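Side-chain contacts in putative branched chain amino acid ABC transporter, periplasmic amino acid-binding protein (PDB 4XFK), which serves as a component of an amino-acid transport system, probably as the periplasmic protein that captures branched-chain amino acids for an ABC transporter: residues 12-17 with 304-309; 109-114 with 324-329; 203-208 with 230-235. The protein carries 1 engineered substitution. One frame throughout, in Å; residues are numbered along the deposited sequence.

In the fold
Contacts 1 and 2 lie in the same lobe of this periplasmic binding protein, where successive helices, 296-312 and 322-331, pack against one parallel sheet. Their centres are about 9 Å apart and they touch through packing: Phe306 CE1 of contact 1 is 3.8 Å from Ile325 CG2 of contact 2, and Phe306 CD1 is 3.8 Å from Leu113 CD1. Contact 3, between two helices of the other lobe, lies on the opposite side of the chain's centre, its own centre about 42 Å from that of contact 1 and about 44 Å from that of contact 2. A bound sodium ion lies about 12 Å from the side chain of Ile329 in contact 2.

Contact 1. Residues 12-17 with 304-309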
ATOM      1  N   LEU A  12       7.156  19.784 -14.444  1.00  8.82           N
ATOM      2  CA  LEU A  12       7.296  18.447 -13.892  1.00  9.04           C
ATOM      3  C   LEU A  12       6.267  17.542 -14.554  1.00  9.59           C
ATOM      4  O   LEU A  12       5.078  17.863 -14.595  1.00 10.06           O
ATOM      5  CB  LEU A  12       7.083  18.490 -12.384  1.00  9.70           C
ATOM      6  CG  LEU A  12       7.340  17.188 -11.631  1.00  9.84           C
ATOM      7  CD1 LEU A  12       8.780  16.747 -11.795  1.00 12.46           C
ATOM      8  CD2 LEU A  12       6.996  17.383 -10.171  1.00 11.05           C
ATOM      9  N   LYS A  13       6.737  16.414 -15.077  1.00  9.30           N
ATOM     10  CA  LYS A  13       5.878  15.434 -15.724  1.00  9.03           C
ATOM     11  C   LYS A  13       5.921  14.131 -14.934  1.00  7.53           C
ATOM     12  O   LYS A  13       6.986  13.510 -14.785  1.00  8.69           O
ATOM     13  CB  LYS A  13       6.331  15.190 -17.164  1.00  9.17           C
ATOM     14  CG  LYS A  13       6.213  16.427 -18.061  1.00 12.41           C
ATOM     15  CD  LYS A  13       6.619  16.106 -19.497  1.00 16.68           C
ATOM     16  CE  LYS A  13       6.460  17.309 -20.420  1.00 20.88           C
ATOM     17  NZ  LYS A  13       6.734  16.929 -21.834  1.00 24.19           N
ATOM     18  N   ILE A  14       4.759  13.717 -14.437  1.00  7.75           N
ATOM     19  CA  ILE A  14       4.650  12.528 -13.603  1.00  7.49           C
ATOM     20  C   ILE A  14       3.811  11.485 -14.317  1.00  7.26           C
ATOM     21  O   ILE A  14       2.659  11.748 -14.679  1.00  8.89           O
ATOM     22  CB  ILE A  14       4.017  12.865 -12.237  1.00  8.21           C
ATOM     23  CG1 ILE A  14       4.846  13.936 -11.525  1.00  7.60           C
ATOM     24  CG2 ILE A  14       3.887  11.614 -11.377  1.00  8.97           C
ATOM     25  CD1 ILE A  14       4.375  14.254 -10.126  1.00  9.34           C
ATOM     26  N   ALA A  15       4.394  10.302 -14.510  1.00  6.97           N
ATOM     27  CA  ALA A  15       3.718   9.212 -15.202  1.00  7.14           C
ATOM     28  C   ALA A  15       3.122   8.207 -14.229  1.00  7.38           C
ATOM     29  O   ALA A  15       3.825   7.653 -13.392  1.00  9.93           O
ATOM     30  CB  ALA A  15       4.677   8.503 -16.133  1.00  7.87           C
ATOM     31  N   LEU A  16       1.827   7.958 -14.369  1.00  5.87           N
ATOM     32  CA  LEU A  16       1.138   6.928 -13.598  1.00  6.30           C
ATOM     33  C   LEU A  16       1.064   5.684 -14.470  1.00  6.07           C
ATOM     34  O   LEU A  16       0.422   5.687 -15.530  1.00  7.42           O
ATOM     35  CB  LEU A  16      -0.269   7.403 -13.232  1.00  7.38           C
ATOM     36  CG  LEU A  16      -1.159   6.385 -12.521  1.00  8.50           C
ATOM     37  CD1 LEU A  16      -0.580   5.985 -11.171  1.00  9.11           C
ATOM     38  CD2 LEU A  16      -2.581   6.926 -12.360  1.00 10.17           C
ATOM     39  N   VAL A  17       1.762   4.634 -14.054  1.00  6.43           N
ATOM     40  CA  VAL A  17       1.783   3.393 -14.813  1.00  6.73           C
ATOM     41  C   VAL A  17       1.005   2.361 -14.012  1.00  7.06           C
ATOM     42  O   VAL A  17       1.494   1.828 -13.018  1.00  8.55           O
ATOM     43  CB  VAL A  17       3.223   2.912 -15.060  1.00  8.39           C
ATOM     44  CG1 VAL A  17       3.232   1.586 -15.818  1.00  9.33           C
ATOM     45  CG2 VAL A  17       4.023   3.978 -15.809  1.00  9.28           C
ATOM     46  N   GLN A 304       1.443  13.687  -0.258  1.00  6.43           N
ATOM     47  CA  GLN A 304       1.566  14.843   0.630  1.00  7.11           C
ATOM     48  C   GLN A 304       3.012  15.046   1.075  1.00  7.50           C
ATOM     49  O   GLN A 304       3.498  16.176   1.105  1.00  8.37           O
ATOM     50  CB  GLN A 304       0.630  14.734   1.837  1.00  7.56           C
ATOM     51  CG  GLN A 304      -0.830  14.862   1.453  1.00 11.09           C
ATOM     52  CD  GLN A 304      -1.773  14.887   2.640  1.00 14.72           C
ATOM     53  OE1 GLN A 304      -1.351  14.751   3.786  1.00 19.87           O
ATOM     54  NE2 GLN A 304      -3.066  15.060   2.367  1.00 16.64           N
ATOM     55  N   LEU A 305       3.712  13.964   1.403  1.00  7.14           N
ATOM     56  CA  LEU A 305       5.122  14.092   1.744  1.00  8.29           C
ATOM     57  C   LEU A 305       5.921  14.564   0.534  1.00  8.33           C
ATOM     58  O   LEU A 305       6.783  15.429   0.657  1.00  8.73           O
ATOM     59  CB  LEU A 305       5.688  12.773   2.279  1.00  8.69           C
ATOM     60  CG  LEU A 305       7.137  12.879   2.758  1.00  9.68           C
ATOM     61  CD1 LEU A 305       7.248  13.822   3.946  1.00  9.20           C
ATOM     62  CD2 LEU A 305       7.695  11.516   3.117  1.00 13.44           C
ATOM     63  N   PHE A 306       5.631  13.996  -0.633  1.00  7.48           N
ATOM     64  CA  PHE A 306       6.250  14.424  -1.878  1.00  7.94           C
ATOM     65  C   PHE A 306       6.017  15.913  -2.128  1.00  7.71           C
ATOM     66  O   PHE A 306       6.944  16.641  -2.483  1.00  8.78           O
ATOM     67  CB  PHE A 306       5.709  13.578  -3.034  1.00  8.93           C
ATOM     68  CG  PHE A 306       6.190  14.012  -4.386  1.00  9.52           C
ATOM     69  CD1 PHE A 306       7.532  13.913  -4.739  1.00 10.39           C
ATOM     70  CD2 PHE A 306       5.298  14.531  -5.311  1.00 10.36           C
ATOM     71  CE1 PHE A 306       7.966  14.322  -5.988  1.00 12.31           C
ATOM     72  CE2 PHE A 306       5.730  14.927  -6.558  1.00 12.89           C
ATOM     73  CZ  PHE A 306       7.061  14.824  -6.892  1.00 12.96           C
ATOM     74  N   GLY A 307       4.789  16.379  -1.923  1.00  8.47           N
ATOM     75  CA  GLY A 307       4.484  17.786  -2.105  1.00  8.98           C
ATOM     76  C   GLY A 307       5.264  18.674  -1.155  1.00  8.29           C
ATOM     77  O   GLY A 307       5.690  19.779  -1.511  1.00  9.04           O
ATOM     78  N   GLU A 308       5.464  18.193   0.065  1.00  8.56           N
ATOM     79  CA  GLU A 308       6.258  18.925   1.035  1.00  9.67           C
ATOM     80  C   GLU A 308       7.713  19.014   0.569  1.00  9.07           C
ATOM     81  O   GLU A 308       8.333  20.072   0.662  1.00  9.86           O
ATOM     82  CB  GLU A 308       6.146  18.273   2.412  1.00 11.09           C
ATOM     83  CG  GLU A 308       7.121  18.807   3.452  1.00 12.91           C
ATOM     84  CD  GLU A 308       6.812  20.216   3.911  1.00 15.24           C
ATOM     85  OE1 GLU A 308       5.719  20.739   3.592  1.00 15.96           O
ATOM     86  OE2 GLU A 308       7.680  20.805   4.595  1.00 17.11           O
ATOM     87  N   ALA A 309       8.245  17.909   0.051  1.00  8.91           N
ATOM     88  CA  ALA A 309       9.584  17.903  -0.533  1.00  8.66           C
ATOM     89  C   ALA A 309       9.714  18.946  -1.642  1.00  8.41           C
ATOM     90  O   ALA A 309      10.697  19.685  -1.696  1.00  9.51           O
ATOM     91  CB  ALA A 309       9.911  16.529  -1.077  1.00 10.07           C
TER
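The phenyl ring of Phe306 receives two aliphatic tips from residues 12-17. At its edge, close to the ring plane, sits Leu12, whose CD2 is 4.2 Å from Phe306 CZ. Ile14 comes in obliquely at the neighbouring ring carbon, its CD1 3.9 Å from Phe306 CE2. Both side chains run in the direction opposite to that of the phenylalanine.

The backbones stay well apart, the CA atoms of Ile14 and Phe306 being 12.0 Å from each other, and outstretched side chains fill the interval. Phe306 holds CG anti to the backbone N (chi1 175°), which carries the ring out from the helix. Ile14 is drawn out too: with chi2 at -175° its CD1 continues the zigzag from CA through CB and CG1. In Leu12 the branch that touches, CD2, is likewise the one trans to CA. No hydrogen bond joins the two segments. All three residues are buried, and the contact rests on dispersion and the exclusion of water, with 81 Å² of surface hidden between the segments.

Leu12 and Ile14, two positions apart, present the same side of their stretch to the helix. Strand 13-18 runs inside the parallel sheet between strands 54-59 and 81-84, and backbone bonds from Ile14 to Gln54 and Leu56 hold it to the former. Ile81 of the other neighbour touches both Leu12 and Phe306, making the ring part of a wider apolar layer. Helix 296-312 belongs to a part of the chain that returns to this lobe after building much of the other one; it packs over the sheet beside helix 322-331, where Ile329 also meets Phe306.

Contact 2. Residues 109-114 with 324-329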
ATOM      1  N   GLU A 109      18.447  11.470 -14.015  1.00 11.74           N
ATOM      2  CA  GLU A 109      17.808  10.342 -13.351  1.00 10.54           C
ATOM      3  C   GLU A 109      16.291  10.492 -13.222  1.00  9.39           C
ATOM      4  O   GLU A 109      15.759  11.600 -13.120  1.00 10.43           O
ATOM      5  CB  GLU A 109      18.442  10.112 -11.976  1.00 11.47           C
ATOM      6  CG  GLU A 109      19.896   9.654 -12.035  1.00 12.05           C
ATOM      7  CD  GLU A 109      20.899  10.799 -12.065  1.00 13.43           C
ATOM      8  OE1 GLU A 109      20.489  11.970 -12.226  1.00 14.41           O
ATOM      9  OE2 GLU A 109      22.112  10.519 -11.918  1.00 15.56           O
ATOM     10  N   VAL A 110      15.609   9.350 -13.226  1.00  9.42           N
ATOM     11  CA  VAL A 110      14.163   9.276 -13.066  1.00  9.28           C
ATOM     12  C   VAL A 110      13.845   8.727 -11.676  1.00  8.05           C
ATOM     13  O   VAL A 110      14.527   7.817 -11.188  1.00  9.15           O
ATOM     14  CB  VAL A 110      13.559   8.375 -14.176  1.00  9.41           C
ATOM     15  CG1 VAL A 110      12.092   8.048 -13.916  1.00 10.32           C
ATOM     16  CG2 VAL A 110      13.741   9.029 -15.547  1.00 11.85           C
ATOM     17  N   LEU A 111      12.836   9.306 -11.029  1.00  8.18           N
ATOM     18  CA  LEU A 111      12.384   8.843  -9.721  1.00  7.37           C
ATOM     19  C   LEU A 111      11.234   7.859  -9.836  1.00  6.98           C
ATOM     20  O   LEU A 111      10.342   8.038 -10.659  1.00  9.45           O
ATOM     21  CB  LEU A 111      11.902  10.021  -8.877  1.00  9.45           C
ATOM     22  CG  LEU A 111      12.940  10.878  -8.173  1.00 12.06           C
ATOM     23  CD1 LEU A 111      12.347  12.222  -7.805  1.00 13.82           C
ATOM     24  CD2 LEU A 111      13.439  10.139  -6.938  1.00 12.84           C
ATOM     25  N   TYR A 112      11.248   6.833  -8.992  1.00  6.48           N
ATOM     26  CA  TYR A 112      10.111   5.930  -8.879  1.00  6.36           C
ATOM     27  C   TYR A 112       9.481   6.142  -7.495  1.00  6.29           C
ATOM     28  O   TYR A 112      10.077   5.807  -6.464  1.00  7.37           O
ATOM     29  CB  TYR A 112      10.553   4.478  -9.099  1.00  7.11           C
ATOM     30  CG  TYR A 112       9.516   3.412  -8.803  1.00  6.70           C
ATOM     31  CD1 TYR A 112       8.147   3.654  -8.959  1.00  6.32           C
ATOM     32  CD2 TYR A 112       9.917   2.149  -8.372  1.00  6.37           C
ATOM     33  CE1 TYR A 112       7.214   2.663  -8.669  1.00  7.01           C
ATOM     34  CE2 TYR A 112       9.000   1.173  -8.086  1.00  7.76           C
ATOM     35  CZ  TYR A 112       7.658   1.427  -8.233  1.00  8.38           C
ATOM     36  OH  TYR A 112       6.772   0.427  -7.927  1.00 10.51           O
ATOM     37  N   LEU A 113       8.298   6.748  -7.482  1.00  6.31           N
ATOM     38  CA  LEU A 113       7.515   6.871  -6.256  1.00  6.48           C
ATOM     39  C   LEU A 113       6.575   5.684  -6.168  1.00  6.79           C
ATOM     40  O   LEU A 113       5.585   5.584  -6.895  1.00  6.83           O
ATOM     41  CB  LEU A 113       6.725   8.175  -6.241  1.00  6.98           C
ATOM     42  CG  LEU A 113       7.527   9.451  -6.508  1.00  8.97           C
ATOM     43  CD1 LEU A 113       6.601  10.646  -6.382  1.00 11.88           C
ATOM     44  CD2 LEU A 113       8.716   9.586  -5.571  1.00 10.42           C
ATOM     45  N   ASN A 114       6.927   4.770  -5.280  1.00  6.03           N
ATOM     46  CA  ASN A 114       6.169   3.557  -5.069  1.00  5.40           C
ATOM     47  C   ASN A 114       5.103   3.840  -4.022  1.00  6.20           C
ATOM     48  O   ASN A 114       5.392   4.014  -2.845  1.00  6.45           O
ATOM     49  CB  ASN A 114       7.149   2.467  -4.637  1.00  6.51           C
ATOM     50  CG  ASN A 114       6.467   1.229  -4.110  1.00  6.19           C
ATOM     51  OD1 ASN A 114       5.242   1.114  -4.134  1.00  6.98           O
ATOM     52  ND2 ASN A 114       7.269   0.288  -3.609  1.00  6.97           N
ATOM     53  N   ASP A 324      17.925  16.536  -6.398  1.00 10.57           N
ATOM     54  CA  ASP A 324      17.499  17.513  -5.404  1.00 10.68           C
ATOM     55  C   ASP A 324      16.121  17.162  -4.853  1.00  9.79           C
ATOM     56  O   ASP A 324      15.882  17.295  -3.655  1.00  9.40           O
ATOM     57  CB  ASP A 324      17.512  18.936  -5.974  1.00 12.69           C
ATOM     58  CG  ASP A 324      18.911  19.435  -6.274  1.00 17.41           C
ATOM     59  OD1 ASP A 324      19.875  18.913  -5.670  1.00 19.76           O
ATOM     60  OD2 ASP A 324      19.043  20.351  -7.111  1.00 20.46           O
ATOM     61  N   ILE A 325      15.219  16.695  -5.712  1.00  9.47           N
ATOM     62  CA  ILE A 325      13.903  16.274  -5.238  1.00  8.82           C
ATOM     63  C   ILE A 325      14.043  15.077  -4.288  1.00  7.68           C
ATOM     64  O   ILE A 325      13.445  15.060  -3.214  1.00  8.56           O
ATOM     65  CB  ILE A 325      12.943  15.946  -6.405  1.00  9.06           C
ATOM     66  CG1 ILE A 325      12.613  17.226  -7.187  1.00  9.55           C
ATOM     67  CG2 ILE A 325      11.662  15.285  -5.888  1.00  9.85           C
ATOM     68  CD1 ILE A 325      11.879  16.984  -8.499  1.00 11.22           C
ATOM     69  N   ALA A 326      14.871  14.110  -4.666  1.00  8.40           N
ATOM     70  CA  ALA A 326      15.090  12.931  -3.834  1.00  9.05           C
ATOM     71  C   ALA A 326      15.617  13.299  -2.446  1.00  8.43           C
ATOM     72  O   ALA A 326      15.131  12.798  -1.429  1.00  8.59           O
ATOM     73  CB  ALA A 326      16.049  11.970  -4.523  1.00  9.85           C
ATOM     74  N   LEU A 327      16.610  14.181  -2.401  1.00  8.60           N
ATOM     75  CA  LEU A 327      17.153  14.626  -1.121  1.00  9.52           C
ATOM     76  C   LEU A 327      16.083  15.355  -0.315  1.00  9.04           C
ATOM     77  O   LEU A 327      15.992  15.191   0.897  1.00  9.53           O
ATOM     78  CB  LEU A 327      18.382  15.514  -1.329  1.00  9.74           C
ATOM     79  CG  LEU A 327      19.580  14.803  -1.956  1.00 10.56           C
ATOM     80  CD1 LEU A 327      20.629  15.825  -2.396  1.00 13.36           C
ATOM     81  CD2 LEU A 327      20.189  13.798  -0.990  1.00 10.92           C
ATOM     82  N   ALA A 328      15.266  16.159  -0.986  1.00  8.96           N
ATOM     83  CA  ALA A 328      14.197  16.855  -0.282  1.00  9.21           C
ATOM     84  C   ALA A 328      13.179  15.865   0.307  1.00  8.34           C
ATOM     85  O   ALA A 328      12.659  16.092   1.398  1.00 10.11           O
ATOM     86  CB  ALA A 328      13.508  17.865  -1.194  1.00 10.01           C
ATOM     87  N   ILE A 329      12.909  14.757  -0.384  1.00  8.13           N
ATOM     88  CA  ILE A 329      12.000  13.755   0.171  1.00  7.79           C
ATOM     89  C   ILE A 329      12.610  13.151   1.435  1.00  9.09           C
ATOM     90  O   ILE A 329      11.936  13.016   2.449  1.00  9.48           O
ATOM     91  CB  ILE A 329      11.662  12.632  -0.832  1.00  7.91           C
ATOM     92  CG1 ILE A 329      10.949  13.191  -2.066  1.00  8.48           C
ATOM     93  CG2 ILE A 329      10.773  11.578  -0.158  1.00  9.00           C
ATOM     94  CD1 ILE A 329      10.859  12.186  -3.210  1.00  9.58           C
TER
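Leu111 reaches from its strand to two consecutive residues of the helix, Ile325 and Ala326. Its CB leaves the backbone in the direction of the helix, and CG follows beside the backbone N (chi1 -80°), so that the fork of the side chain opens against the helix surface. From there the two methyls part. Leu111 CD1 meets the CG2 methyl of Ile325, 3.7 Å away, with Ile325 CB behind it at 4.0 Å, while CD2 meets the methyl of the next residue, with Leu111 CD2 and Ala326 CB 4.0 Å apart. Next to the small Ala326 the backbones make their closest CA approach, 7.7 Å between Leu111 CA and Ala326 CA.

This is helix-on-sheet packing of the α/β kind that builds the lobes of periplasmic binding proteins: helix 322-331 lies over a parallel sheet, its axis 10.5 Å from that of strand 111-114 and inclined to it by 33°. Backbone bonds tie Leu111 and Leu113 to Ile82 of one neighbouring strand; Tyr112 is bonded to Tyr130 and Phe132 on the other side.

One turn further along the helix, Ile329 extends CD1 toward the sheet and meets Leu113 more lightly, at 4.1 Å from Leu113 CD2. The CB of Leu113 points past the helix, while CD2, at the end of the side chain, comes nearer to it. Phe132 of strand 131-133 also touches Leu111, Ala326 and Ile329. At the start of the strand segment, Glu109 O is hydrogen-bonded to Thr322 OG1; at its end, Asn114 OD1 takes hydrogen bonds from the backbone N of Ala117 and of Gly116, a residue of the sodium site.

Contact 3. Residues 203-208 with 230-235; sequences PYVAKI and KAASGA
Val205 makes every side-chain contact that residues 203-208 have with residues 230-235, and its two methyls grip different parts of the facing helix. On the more buried side Val205 CG2 packs 3.8 Å from Ala231 CB and 3.7 Å from the backbone atom Ala232 N, a van der Waals approach that small alanine side chains allow. CG1, anti to the backbone N (chi1 171°), reaches Ala235, farther along the segment; Val205 CG1 and Ala235 CB are equally close, at 3.7 Å, but on the solvent side, for Ala235 is exposed whereas Val205 and Ala232 are buried.

Phe201 touches Ala231, and Leu237 and Ile258 touch Ala232. Helix 202-210 meets strand 158-164 with one flank, through Tyr204 and Ile208, and helix 223-235 with the next. These are consecutive crossover helices of beta-alpha-beta units, leading to parallel strands 215-218 and 240-243 of this lobe. The segments cross at -61° with their axes 9.3 Å apart. Without a hydrogen bond or charge pair across it, the contact is apolar and non-directional, held by van der Waals contact and the burial of methyls.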
ATOM      1  N   PRO A 203     -12.531 -25.328  -1.341  1.00 15.19           N
ATOM      2  CA  PRO A 203     -11.597 -26.341  -0.825  1.00 16.38           C
ATOM      3  C   PRO A 203     -10.546 -25.758   0.120  1.00 15.21           C
ATOM      4  O   PRO A 203     -10.048 -26.448   1.017  1.00 16.45           O
ATOM      5  CB  PRO A 203     -10.914 -26.873  -2.088  1.00 17.71           C
ATOM      6  CG  PRO A 203     -11.825 -26.523  -3.197  1.00 18.04           C
ATOM      7  CD  PRO A 203     -12.509 -25.263  -2.813  1.00 16.13           C
ATOM      8  N   TYR A 204     -10.206 -24.490  -0.078  1.00 13.44           N
ATOM      9  CA  TYR A 204      -9.244 -23.825   0.795  1.00 13.85           C
ATOM     10  C   TYR A 204      -9.863 -23.516   2.151  1.00 14.27           C
ATOM     11  O   TYR A 204      -9.221 -23.671   3.195  1.00 14.50           O
ATOM     12  CB  TYR A 204      -8.704 -22.559   0.122  1.00 14.39           C
ATOM     13  CG  TYR A 204      -7.895 -22.886  -1.109  1.00 15.96           C
ATOM     14  CD1 TYR A 204      -6.539 -23.177  -1.009  1.00 17.51           C
ATOM     15  CD2 TYR A 204      -8.492 -22.948  -2.365  1.00 16.50           C
ATOM     16  CE1 TYR A 204      -5.794 -23.497  -2.123  1.00 18.35           C
ATOM     17  CE2 TYR A 204      -7.754 -23.274  -3.488  1.00 17.66           C
ATOM     18  CZ  TYR A 204      -6.407 -23.546  -3.359  1.00 18.83           C
ATOM     19  OH  TYR A 204      -5.674 -23.870  -4.472  1.00 22.40           O
ATOM     20  N   VAL A 205     -11.121 -23.093   2.133  1.00 12.83           N
ATOM     21  CA  VAL A 205     -11.851 -22.875   3.368  1.00 13.05           C
ATOM     22  C   VAL A 205     -11.972 -24.189   4.151  1.00 13.94           C
ATOM     23  O   VAL A 205     -11.829 -24.205   5.373  1.00 13.77           O
ATOM     24  CB  VAL A 205     -13.217 -22.204   3.100  1.00 14.03           C
ATOM     25  CG1 VAL A 205     -14.072 -22.176   4.350  1.00 15.73           C
ATOM     26  CG2 VAL A 205     -12.992 -20.787   2.574  1.00 14.99           C
ATOM     27  N   ALA A 206     -12.175 -25.300   3.447  1.00 16.81           N
ATOM     28  CA  ALA A 206     -12.224 -26.614   4.100  1.00 17.35           C
ATOM     29  C   ALA A 206     -10.900 -26.949   4.807  1.00 16.84           C
ATOM     30  O   ALA A 206     -10.896 -27.481   5.919  1.00 18.05           O
ATOM     31  CB  ALA A 206     -12.590 -27.699   3.091  1.00 17.88           C
ATOM     32  N   LYS A 207      -9.780 -26.630   4.163  1.00 16.93           N
ATOM     33  CA  LYS A 207      -8.461 -26.843   4.762  1.00 17.54           C
ATOM     34  C   LYS A 207      -8.281 -25.993   6.023  1.00 16.71           C
ATOM     35  O   LYS A 207      -7.742 -26.465   7.034  1.00 19.18           O
ATOM     36  CB  LYS A 207      -7.347 -26.528   3.759  1.00 19.74           C
ATOM     37  N   ILE A 208      -8.743 -24.747   5.962  1.00 15.18           N
ATOM     38  CA  ILE A 208      -8.687 -23.849   7.110  1.00 14.38           C
ATOM     39  C   ILE A 208      -9.528 -24.400   8.259  1.00 15.25           C
ATOM     40  O   ILE A 208      -9.094 -24.416   9.414  1.00 15.73           O
ATOM     41  CB  ILE A 208      -9.149 -22.438   6.720  1.00 12.52           C
ATOM     42  CG1 ILE A 208      -8.121 -21.812   5.779  1.00 13.67           C
ATOM     43  CG2 ILE A 208      -9.345 -21.564   7.957  1.00 12.82           C
ATOM     44  CD1 ILE A 208      -8.601 -20.550   5.093  1.00 12.82           C
ATOM     45  N   LYS A 230     -16.224 -14.755   0.374  1.00 10.63           N
ATOM     46  CA  LYS A 230     -17.509 -15.327  -0.015  1.00 11.61           C
ATOM     47  C   LYS A 230     -17.602 -16.813   0.347  1.00 11.79           C
ATOM     48  O   LYS A 230     -18.618 -17.275   0.876  1.00 12.62           O
ATOM     49  CB  LYS A 230     -17.753 -15.125  -1.510  1.00 12.88           C
ATOM     50  CG  LYS A 230     -19.115 -15.604  -1.971  1.00 17.28           C
ATOM     51  CD  LYS A 230     -19.398 -15.176  -3.392  1.00 21.22           C
ATOM     52  CE  LYS A 230     -20.761 -15.677  -3.833  1.00 24.54           C
ATOM     53  NZ  LYS A 230     -21.151 -15.089  -5.136  1.00 27.77           N
ATOM     54  N   ALA A 231     -16.542 -17.560   0.054  1.00 12.43           N
ATOM     55  CA  ALA A 231     -16.496 -18.982   0.387  1.00 11.41           C
ATOM     56  C   ALA A 231     -16.529 -19.189   1.900  1.00 10.61           C
ATOM     57  O   ALA A 231     -17.203 -20.098   2.393  1.00 12.74           O
ATOM     58  CB  ALA A 231     -15.264 -19.634  -0.221  1.00 12.68           C
ATOM     59  N   ALA A 232     -15.807 -18.345   2.636  1.00 10.44           N
ATOM     60  CA  ALA A 232     -15.818 -18.402   4.097  1.00 11.57           C
ATOM     61  C   ALA A 232     -17.232 -18.174   4.618  1.00 11.09           C
ATOM     62  O   ALA A 232     -17.695 -18.882   5.516  1.00 12.43           O
ATOM     63  CB  ALA A 232     -14.850 -17.377   4.686  1.00 11.55           C
ATOM     64  N   SER A 233     -17.930 -17.205   4.032  1.00 11.44           N
ATOM     65  CA  SER A 233     -19.300 -16.907   4.432  1.00 12.88           C
ATOM     66  C   SER A 233     -20.231 -18.092   4.172  1.00 12.09           C
ATOM     67  O   SER A 233     -21.025 -18.473   5.035  1.00 13.48           O
ATOM     68  CB  SER A 233     -19.812 -15.669   3.694  1.00 14.41           C
ATOM     69  OG  SER A 233     -21.112 -15.325   4.138  1.00 15.89           O
ATOM     70  N   GLY A 234     -20.131 -18.683   2.986  1.00 13.33           N
ATOM     71  CA  GLY A 234     -20.949 -19.835   2.648  1.00 14.65           C
ATOM     72  C   GLY A 234     -20.742 -21.016   3.579  1.00 14.91           C
ATOM     73  O   GLY A 234     -21.672 -21.791   3.813  1.00 17.09           O
ATOM     74  N   ALA A 235     -19.528 -21.152   4.112  1.00 13.64           N
ATOM     75  CA  ALA A 235     -19.175 -22.267   4.987  1.00 14.17           C
ATOM     76  C   ALA A 235     -19.441 -21.962   6.461  1.00 14.80           C
ATOM     77  O   ALA A 235     -19.318 -22.840   7.315  1.00 16.87           O
ATOM     78  CB  ALA A 235     -17.707 -22.639   4.794  1.00 16.17           C
TER